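Local coordinates for reticulocyte-binding protein 2a (Plasmodium vivax, PDB 4Z8N), which probably helps the malaria parasite recognise and invade red blood cells, here represented by its largely alpha-helical erythrocyte-binding domain, at residues Y151-M154 with L155-V159; S135-N138 with S139-C142; S175-K178 with A179-L183. All coordinates share one frame; numbering follows the deposited sequence.

Interaction 1 (Y151-M154 with L155-V159); sequences YEIM and LEIYV
The Y158 ring takes the carbonyl oxygen of M154 over one face: M154 O sits 3.3 Å above the ring plane, off-centre, and approaches Y158 CG most closely. The methyl of M154 reaches the phenol end of the same ring, with M154 CE 3.8 Å from Y158 CZ and slightly nearer its OH. The methionine chain gets there by folding: CG lies beside the backbone N (chi1 -67°), and two further bends, at chi2 and chi3, turn the thioether along the helix toward the next turn. The sulfur also brushes I157, M154 SD lying 4.0 Å from I157 CD1, so one side chain spans both the third and the fourth residue ahead. At the other aromatic, L155 runs alongside Y151 and points the same way, its CD2 meeting the ring obliquely, 4.0 Å from Y151 OH. On the exposed side, I153 CG2 and I157 CD1 touch more lightly at 4.2 Å. Beneath all this run the backbone bonds, with Y158 N to M154 O at 2.8 Å; M154 O thus receives an N-H while lying on the ring of the residue that donates it. Beyond the segment Y158 stacks on Y260 and makes a weak hydrogen bond to E33, Y151 packs on helix 246-297, and L155 meets L235. This is an amphipathic alpha-helix with i to i+3 and i to i+4 side-chain pairs, whose buried stripe of Y151, M154, L155 and Y158 packs against neighbouring helices of the erythrocyte-binding domain.

Interaction 2 (S135-N138 with S139-C142); sequences SILN and SVKC
S139 folds back onto I136 where helix 119-136 runs out into the loop before helix 149-162, a C-terminal helix end that finishes in short i to i+3 turns. The tight part is centred on one acceptor. I136 O takes two bonds from the same residue, from S139 N and from S139 OG, each 3.1 Å long. Both donors come from the same face of the carbonyl plane, but not alike: the hydroxyl is tilted 20° from that plane, while the amide stands well above it. S139 OG can reach back because it lies beside its own backbone N, anti to the carbonyl carbon (chi1 -63°). The hydroxyl has a second partner in N47 of helix 42-69, which ties the end of one helix to the side of another. The next turn is slacker: V140 N to L137 O is a weak bond of 3.3 Å. The apolar pair here is looser still, V140 CG2 lying 4.2 Å from L137 CG. L137 and V140 are both buried, resting on helix 246-297 through F254 and L246 respectively. The solvent side looks different. N138 is exposed and points away overall, although N138 CB rests 3.4 Å from S139 N; its OD1 is bonded to K250, while the exposed S135 turns its OG back to K132 O. Beyond V140 the chain leaves the turn toward C142, which forms a disulfide with C146. At the turn itself the valine methyl packs against the backbone carbonyl, V140 CG2 lying 3.3 Å from L137 O.

Interaction 3 (S175-K178 with A179-L183); sequences STLK and ASLQL
Residues 175-183 form regular alpha-helix within helix 168-194, where the i to i+4 bond from S180 N to T176 O is 3.3 Å long. That from Q182 N to K178 O is shorter, at 2.9 Å. The side chains add an extra bond at L177 O. S180 OG donates to it at 2.7 Å, meeting the C=O at an angle of 118°, while L181 N reaches the same oxygen far closer to the C=O direction, at 158°. The hydroxyl gets there because it stands between its own backbone N and carbonyl carbon (chi1 62°), which swings it back over the preceding turn. Alongside it, L177 CD1 lies 3.6 Å from S180 OG, and L177 CG meets L181 CD1 at 4.3 Å. On the other flank the extended K178 chain passes obliquely by Q182, with K178 CE 3.6 Å from Q182 NE2, while K178 NZ has a long, weak ion pair with E219. L181 is buried against L212 and I215 of helix 199-237, and L177 touches L277. Because L177 O accepts from two donors, the exposed S180 hydroxyl finds a hydrogen-bond partner inside its own helix.

How the interactions relate
The three contacts follow one another along the chain in the order 2, 1, 3, and no two of them touch. Interactions 1 and 2 are partly buried and lie on the same side of the chain's centre, about 20 Å apart between centres; interaction 3 is a surface contact, about 52 Å from interaction 2 between centres. All three pack on helix 246-297, and interactions 1 and 3 also share helix 199-237, whereas interaction 2 adds helix 42-69. Chemistry follows place: aromatic and thioether groups fill the inner stripe in interaction 1, while serine hydroxyls bonded to backbone carbonyls mark both the helix end of interaction 2 and the exposed mid-helix turn of interaction 3.

Interaction 1 (Y151-M154 with L155-V159)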
ATOM      1  N   TYR A 151      22.138  -7.111  16.266  1.00 50.11           N
ATOM      2  CA  TYR A 151      20.809  -6.626  16.612  1.00 50.65           C
ATOM      3  C   TYR A 151      20.830  -5.134  16.928  1.00 52.94           C
ATOM      4  O   TYR A 151      19.963  -4.387  16.476  1.00 54.35           O
ATOM      5  CB  TYR A 151      20.237  -7.403  17.801  1.00 54.71           C
ATOM      6  CG  TYR A 151      18.955  -6.809  18.340  1.00 56.83           C
ATOM      7  CD1 TYR A 151      17.748  -7.001  17.679  1.00 56.30           C
ATOM      8  CD2 TYR A 151      18.951  -6.050  19.504  1.00 60.03           C
ATOM      9  CE1 TYR A 151      16.575  -6.456  18.165  1.00 57.38           C
ATOM     10  CE2 TYR A 151      17.781  -5.501  19.996  1.00 61.02           C
ATOM     11  CZ  TYR A 151      16.597  -5.708  19.321  1.00 58.53           C
ATOM     12  OH  TYR A 151      15.428  -5.167  19.803  1.00 59.07           O
ATOM     13  N   GLU A 152      21.822  -4.704  17.702  1.00 57.86           N
ATOM     14  CA  GLU A 152      21.915  -3.304  18.098  1.00 60.05           C
ATOM     15  C   GLU A 152      22.251  -2.412  16.904  1.00 55.94           C
ATOM     16  O   GLU A 152      21.742  -1.294  16.793  1.00 51.79           O
ATOM     17  CB  GLU A 152      22.956  -3.124  19.205  1.00 64.09           C
ATOM     18  CG  GLU A 152      23.042  -1.699  19.732  1.00 73.26           C
ATOM     19  CD  GLU A 152      24.060  -1.542  20.846  1.00 88.82           C
ATOM     20  OE1 GLU A 152      25.251  -1.836  20.613  1.00 98.29           O
ATOM     21  OE2 GLU A 152      23.666  -1.122  21.954  1.00 91.56           O
ATOM     22  N   ILE A 153      23.103  -2.910  16.013  1.00 52.61           N
ATOM     23  CA  ILE A 153      23.466  -2.173  14.804  1.00 51.67           C
ATOM     24  C   ILE A 153      22.254  -1.945  13.909  1.00 44.76           C
ATOM     25  O   ILE A 153      21.970  -0.816  13.504  1.00 41.45           O
ATOM     26  CB  ILE A 153      24.549  -2.909  13.994  1.00 52.14           C
ATOM     27  CG1 ILE A 153      25.868  -2.928  14.766  1.00 48.77           C
ATOM     28  CG2 ILE A 153      24.738  -2.250  12.634  1.00 51.20           C
ATOM     29  CD1 ILE A 153      26.400  -1.553  15.088  1.00 54.05           C
ATOM     30  N   MET A 154      21.542  -3.025  13.609  1.00 41.95           N
ATOM     31  CA  MET A 154      20.386  -2.961  12.726  1.00 42.41           C
ATOM     32  C   MET A 154      19.265  -2.122  13.326  1.00 42.87           C
ATOM     33  O   MET A 154      18.571  -1.403  12.609  1.00 37.40           O
ATOM     34  CB  MET A 154      19.876  -4.368  12.413  1.00 41.74           C
ATOM     35  CG  MET A 154      20.828  -5.203  11.572  1.00 42.02           C
ATOM     36  SD  MET A 154      21.240  -4.405  10.010  1.00 41.57           S
ATOM     37  CE  MET A 154      19.602  -4.139   9.328  1.00 30.42           C
ATOM     38  N   LEU A 155      19.090  -2.219  14.640  1.00 45.61           N
ATOM     39  CA  LEU A 155      18.067  -1.440  15.328  1.00 47.29           C
ATOM     40  C   LEU A 155      18.365   0.046  15.185  1.00 42.83           C
ATOM     41  O   LEU A 155      17.464   0.849  14.961  1.00 36.49           O
ATOM     42  CB  LEU A 155      17.981  -1.829  16.809  1.00 46.22           C
ATOM     43  CG  LEU A 155      16.859  -1.159  17.610  1.00 47.83           C
ATOM     44  CD1 LEU A 155      15.500  -1.488  17.009  1.00 46.91           C
ATOM     45  CD2 LEU A 155      16.909  -1.562  19.077  1.00 50.37           C
ATOM     46  N   GLU A 156      19.640   0.401  15.307  1.00 44.63           N
ATOM     47  CA  GLU A 156      20.069   1.785  15.158  1.00 50.07           C
ATOM     48  C   GLU A 156      19.812   2.274  13.736  1.00 44.70           C
ATOM     49  O   GLU A 156      19.419   3.422  13.523  1.00 46.13           O
ATOM     50  CB  GLU A 156      21.550   1.933  15.511  1.00 60.16           C
ATOM     51  CG  GLU A 156      22.064   3.362  15.440  1.00 70.24           C
ATOM     52  CD  GLU A 156      21.359   4.286  16.415  1.00 80.88           C
ATOM     53  OE1 GLU A 156      21.028   3.835  17.532  1.00 85.40           O
ATOM     54  OE2 GLU A 156      21.131   5.462  16.061  1.00 85.33           O
ATOM     55  N   ILE A 157      20.033   1.394  12.767  1.00 40.46           N
ATOM     56  CA  ILE A 157      19.753   1.710  11.373  1.00 41.78           C
ATOM     57  C   ILE A 157      18.258   1.927  11.165  1.00 39.82           C
ATOM     58  O   ILE A 157      17.851   2.895  10.523  1.00 43.93           O
ATOM     59  CB  ILE A 157      20.251   0.600  10.430  1.00 37.57           C
ATOM     60  CG1 ILE A 157      21.774   0.482  10.521  1.00 37.76           C
ATOM     61  CG2 ILE A 157      19.818   0.882   9.000  1.00 33.26           C
ATOM     62  CD1 ILE A 157      22.364  -0.581   9.626  1.00 36.76           C
ATOM     63  N   TYR A 158      17.444   1.034  11.723  1.00 39.95           N
ATOM     64  CA  TYR A 158      15.990   1.130  11.598  1.00 42.00           C
ATOM     65  C   TYR A 158      15.437   2.377  12.280  1.00 40.93           C
ATOM     66  O   TYR A 158      14.582   3.069  11.729  1.00 39.85           O
ATOM     67  CB  TYR A 158      15.312  -0.112  12.184  1.00 40.14           C
ATOM     68  CG  TYR A 158      15.518  -1.372  11.376  1.00 40.09           C
ATOM     69  CD1 TYR A 158      15.938  -1.311  10.056  1.00 36.61           C
ATOM     70  CD2 TYR A 158      15.282  -2.622  11.933  1.00 38.47           C
ATOM     71  CE1 TYR A 158      16.125  -2.458   9.313  1.00 38.15           C
ATOM     72  CE2 TYR A 158      15.464  -3.777  11.196  1.00 38.23           C
ATOM     73  CZ  TYR A 158      15.885  -3.688   9.886  1.00 38.87           C
ATOM     74  OH  TYR A 158      16.072  -4.830   9.145  1.00 42.57           O
ATOM     75  N   VAL A 159      15.922   2.645  13.488  1.00 41.76           N
ATOM     76  CA  VAL A 159      15.484   3.800  14.261  1.00 42.42           C
ATOM     77  C   VAL A 159      15.746   5.102  13.502  1.00 44.08           C
ATOM     78  O   VAL A 159      14.867   5.955  13.398  1.00 47.93           O
ATOM     79  CB  VAL A 159      16.183   3.843  15.643  1.00 47.76           C
ATOM     80  CG1 VAL A 159      16.108   5.230  16.251  1.00 49.52           C
ATOM     81  CG2 VAL A 159      15.571   2.812  16.584  1.00 47.11           C
TER

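Interaction 2 (S135-N138 with S139-C142)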
ATOM      1  N   SER A 135      15.556 -22.269  10.639  1.00 62.74           N
ATOM      2  CA  SER A 135      16.553 -23.333  10.682  1.00 70.19           C
ATOM      3  C   SER A 135      17.877 -22.880  10.072  1.00 67.77           C
ATOM      4  O   SER A 135      18.937 -23.386  10.431  1.00 70.80           O
ATOM      5  CB  SER A 135      16.041 -24.583   9.962  1.00 75.24           C
ATOM      6  OG  SER A 135      15.921 -24.358   8.568  1.00 75.56           O
ATOM      7  N   ILE A 136      17.809 -21.927   9.149  1.00 65.61           N
ATOM      8  CA  ILE A 136      19.011 -21.388   8.521  1.00 65.88           C
ATOM      9  C   ILE A 136      19.850 -20.629   9.545  1.00 65.28           C
ATOM     10  O   ILE A 136      21.081 -20.668   9.511  1.00 69.79           O
ATOM     11  CB  ILE A 136      18.662 -20.465   7.334  1.00 65.18           C
ATOM     12  CG1 ILE A 136      18.045 -21.281   6.197  1.00 68.51           C
ATOM     13  CG2 ILE A 136      19.893 -19.731   6.826  1.00 63.38           C
ATOM     14  CD1 ILE A 136      17.739 -20.465   4.965  1.00 66.93           C
ATOM     15  N   LEU A 137      19.176 -19.961  10.477  1.00 60.49           N
ATOM     16  CA  LEU A 137      19.865 -19.199  11.511  1.00 61.53           C
ATOM     17  C   LEU A 137      20.439 -20.092  12.611  1.00 65.62           C
ATOM     18  O   LEU A 137      20.992 -19.595  13.592  1.00 65.87           O
ATOM     19  CB  LEU A 137      18.925 -18.156  12.118  1.00 61.64           C
ATOM     20  CG  LEU A 137      19.242 -16.711  11.723  1.00 61.19           C
ATOM     21  CD1 LEU A 137      19.218 -16.548  10.212  1.00 58.97           C
ATOM     22  CD2 LEU A 137      18.275 -15.740  12.387  1.00 59.88           C
ATOM     23  N   ASN A 138      20.309 -21.407  12.450  1.00 68.65           N
ATOM     24  CA  ASN A 138      21.025 -22.339  13.312  1.00 76.25           C
ATOM     25  C   ASN A 138      22.510 -22.324  12.967  1.00 78.84           C
ATOM     26  O   ASN A 138      23.343 -22.804  13.735  1.00 82.07           O
ATOM     27  CB  ASN A 138      20.470 -23.762  13.185  1.00 80.82           C
ATOM     28  CG  ASN A 138      19.098 -23.918  13.817  1.00 80.36           C
ATOM     29  OD1 ASN A 138      18.745 -23.203  14.755  1.00 79.57           O
ATOM     30  ND2 ASN A 138      18.322 -24.873  13.314  1.00 80.43           N
ATOM     31  N   SER A 139      22.828 -21.765  11.801  1.00 78.55           N
ATOM     32  CA  SER A 139      24.208 -21.650  11.340  1.00 81.28           C
ATOM     33  C   SER A 139      24.979 -20.600  12.133  1.00 79.20           C
ATOM     34  O   SER A 139      26.208 -20.552  12.079  1.00 82.01           O
ATOM     35  CB  SER A 139      24.249 -21.310   9.849  1.00 80.68           C
ATOM     36  OG  SER A 139      23.681 -22.351   9.073  1.00 84.69           O
ATOM     37  N   VAL A 140      24.252 -19.753  12.856  1.00 74.56           N
ATOM     38  CA  VAL A 140      24.883 -18.814  13.774  1.00 74.86           C
ATOM     39  C   VAL A 140      25.635 -19.610  14.831  1.00 83.80           C
ATOM     40  O   VAL A 140      25.031 -20.334  15.623  1.00 87.89           O
ATOM     41  CB  VAL A 140      23.858 -17.881  14.437  1.00 67.42           C
ATOM     42  CG1 VAL A 140      24.549 -16.955  15.424  1.00 68.18           C
ATOM     43  CG2 VAL A 140      23.118 -17.079  13.379  1.00 61.66           C
ATOM     44  N   LYS A 141      26.955 -19.471  14.834  1.00 89.19           N
ATOM     45  CA  LYS A 141      27.830 -20.390  15.555  1.00 96.60           C
ATOM     46  C   LYS A 141      27.665 -20.369  17.076  1.00101.46           C
ATOM     47  O   LYS A 141      27.857 -21.394  17.731  1.00110.29           O
ATOM     48  CB  LYS A 141      29.285 -20.104  15.179  1.00 99.68           C
ATOM     49  CG  LYS A 141      29.563 -20.320  13.697  1.00 98.95           C
ATOM     50  CD  LYS A 141      31.036 -20.168  13.360  1.00103.57           C
ATOM     51  CE  LYS A 141      31.313 -20.629  11.936  1.00103.52           C
ATOM     52  NZ  LYS A 141      32.357 -19.806  11.268  1.00102.13           N
ATOM     53  N   CYS A 142      27.308 -19.218  17.639  1.00 96.91           N
ATOM     54  CA  CYS A 142      27.031 -19.148  19.071  1.00 99.15           C
ATOM     55  C   CYS A 142      25.736 -19.903  19.382  1.00 98.93           C
ATOM     56  O   CYS A 142      24.841 -19.972  18.545  1.00 98.65           O
ATOM     57  CB  CYS A 142      26.938 -17.694  19.541  1.00 95.62           C
ATOM     58  SG  CYS A 142      25.429 -16.838  19.040  1.00129.63           S
TER

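Interaction 3 (S175-K178 with A179-L183)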
ATOM      1  N   SER A 175      -6.824  13.328   6.874  1.00 31.96           N
ATOM      2  CA  SER A 175      -7.957  13.594   7.753  1.00 34.75           C
ATOM      3  C   SER A 175      -8.670  14.898   7.390  1.00 38.35           C
ATOM      4  O   SER A 175      -9.900  14.969   7.395  1.00 33.24           O
ATOM      5  CB  SER A 175      -7.486  13.639   9.207  1.00 37.02           C
ATOM      6  OG  SER A 175      -8.524  14.061  10.074  1.00 40.58           O
ATOM      7  N   THR A 176      -7.890  15.926   7.076  1.00 35.34           N
ATOM      8  CA  THR A 176      -8.447  17.236   6.770  1.00 38.75           C
ATOM      9  C   THR A 176      -9.107  17.243   5.391  1.00 36.38           C
ATOM     10  O   THR A 176     -10.176  17.827   5.204  1.00 33.26           O
ATOM     11  CB  THR A 176      -7.363  18.328   6.845  1.00 40.24           C
ATOM     12  OG1 THR A 176      -6.816  18.356   8.167  1.00 44.67           O
ATOM     13  CG2 THR A 176      -7.946  19.687   6.539  1.00 39.33           C
ATOM     14  N   LEU A 177      -8.476  16.578   4.431  1.00 35.77           N
ATOM     15  CA  LEU A 177      -9.044  16.475   3.093  1.00 35.99           C
ATOM     16  C   LEU A 177     -10.309  15.623   3.108  1.00 35.56           C
ATOM     17  O   LEU A 177     -11.288  15.941   2.433  1.00 34.66           O
ATOM     18  CB  LEU A 177      -8.024  15.893   2.113  1.00 39.96           C
ATOM     19  CG  LEU A 177      -8.443  15.920   0.642  1.00 45.36           C
ATOM     20  CD1 LEU A 177      -8.722  17.349   0.199  1.00 43.61           C
ATOM     21  CD2 LEU A 177      -7.375  15.283  -0.235  1.00 47.27           C
ATOM     22  N   LYS A 178     -10.286  14.542   3.884  1.00 31.20           N
ATOM     23  CA  LYS A 178     -11.457  13.680   4.028  1.00 32.26           C
ATOM     24  C   LYS A 178     -12.668  14.472   4.504  1.00 30.80           C
ATOM     25  O   LYS A 178     -13.766  14.319   3.972  1.00 31.45           O
ATOM     26  CB  LYS A 178     -11.166  12.538   4.999  1.00 34.87           C
ATOM     27  CG  LYS A 178     -12.313  11.563   5.193  1.00 34.70           C
ATOM     28  CD  LYS A 178     -11.910  10.475   6.177  1.00 39.27           C
ATOM     29  CE  LYS A 178     -12.979   9.409   6.306  1.00 46.40           C
ATOM     30  NZ  LYS A 178     -12.559   8.341   7.254  1.00 52.07           N
ATOM     31  N   ALA A 179     -12.455  15.323   5.503  1.00 31.47           N
ATOM     32  CA  ALA A 179     -13.528  16.136   6.056  1.00 33.54           C
ATOM     33  C   ALA A 179     -14.130  17.064   5.001  1.00 30.16           C
ATOM     34  O   ALA A 179     -15.348  17.193   4.912  1.00 33.77           O
ATOM     35  CB  ALA A 179     -13.021  16.941   7.247  1.00 33.99           C
ATOM     36  N   SER A 180     -13.280  17.701   4.199  1.00 31.38           N
ATOM     37  CA  SER A 180     -13.763  18.614   3.165  1.00 34.28           C
ATOM     38  C   SER A 180     -14.518  17.853   2.075  1.00 31.71           C
ATOM     39  O   SER A 180     -15.472  18.371   1.492  1.00 30.24           O
ATOM     40  CB  SER A 180     -12.608  19.418   2.555  1.00 36.18           C
ATOM     41  OG  SER A 180     -11.664  18.577   1.917  1.00 41.09           O
ATOM     42  N   LEU A 181     -14.097  16.619   1.814  1.00 29.85           N
ATOM     43  CA  LEU A 181     -14.786  15.767   0.849  1.00 30.41           C
ATOM     44  C   LEU A 181     -16.155  15.347   1.372  1.00 34.32           C
ATOM     45  O   LEU A 181     -17.111  15.241   0.609  1.00 32.50           O
ATOM     46  CB  LEU A 181     -13.949  14.532   0.524  1.00 29.25           C
ATOM     47  CG  LEU A 181     -12.689  14.769  -0.313  1.00 33.74           C
ATOM     48  CD1 LEU A 181     -11.881  13.489  -0.420  1.00 30.13           C
ATOM     49  CD2 LEU A 181     -13.042  15.304  -1.700  1.00 34.20           C
ATOM     50  N   GLN A 182     -16.245  15.111   2.677  1.00 31.64           N
ATOM     51  CA  GLN A 182     -17.510  14.719   3.284  1.00 29.44           C
ATOM     52  C   GLN A 182     -18.487  15.892   3.265  1.00 31.96           C
ATOM     53  O   GLN A 182     -19.697  15.708   3.127  1.00 29.84           O
ATOM     54  CB  GLN A 182     -17.286  14.207   4.708  1.00 35.18           C
ATOM     55  CG  GLN A 182     -16.573  12.857   4.753  1.00 36.27           C
ATOM     56  CD  GLN A 182     -16.179  12.439   6.158  1.00 40.63           C
ATOM     57  OE1 GLN A 182     -15.885  13.275   7.013  1.00 40.54           O
ATOM     58  NE2 GLN A 182     -16.175  11.133   6.405  1.00 41.51           N
ATOM     59  N   LEU A 183     -17.949  17.099   3.406  1.00 29.88           N
ATOM     60  CA  LEU A 183     -18.737  18.313   3.248  1.00 32.37           C
ATOM     61  C   LEU A 183     -19.227  18.428   1.810  1.00 32.60           C
ATOM     62  O   LEU A 183     -20.387  18.757   1.566  1.00 30.77           O
ATOM     63  CB  LEU A 183     -17.916  19.544   3.635  1.00 27.76           C
ATOM     64  CG  LEU A 183     -18.462  20.909   3.210  1.00 30.00           C
ATOM     65  CD1 LEU A 183     -19.792  21.204   3.891  1.00 30.46           C
ATOM     66  CD2 LEU A 183     -17.447  22.005   3.514  1.00 27.00           C
TER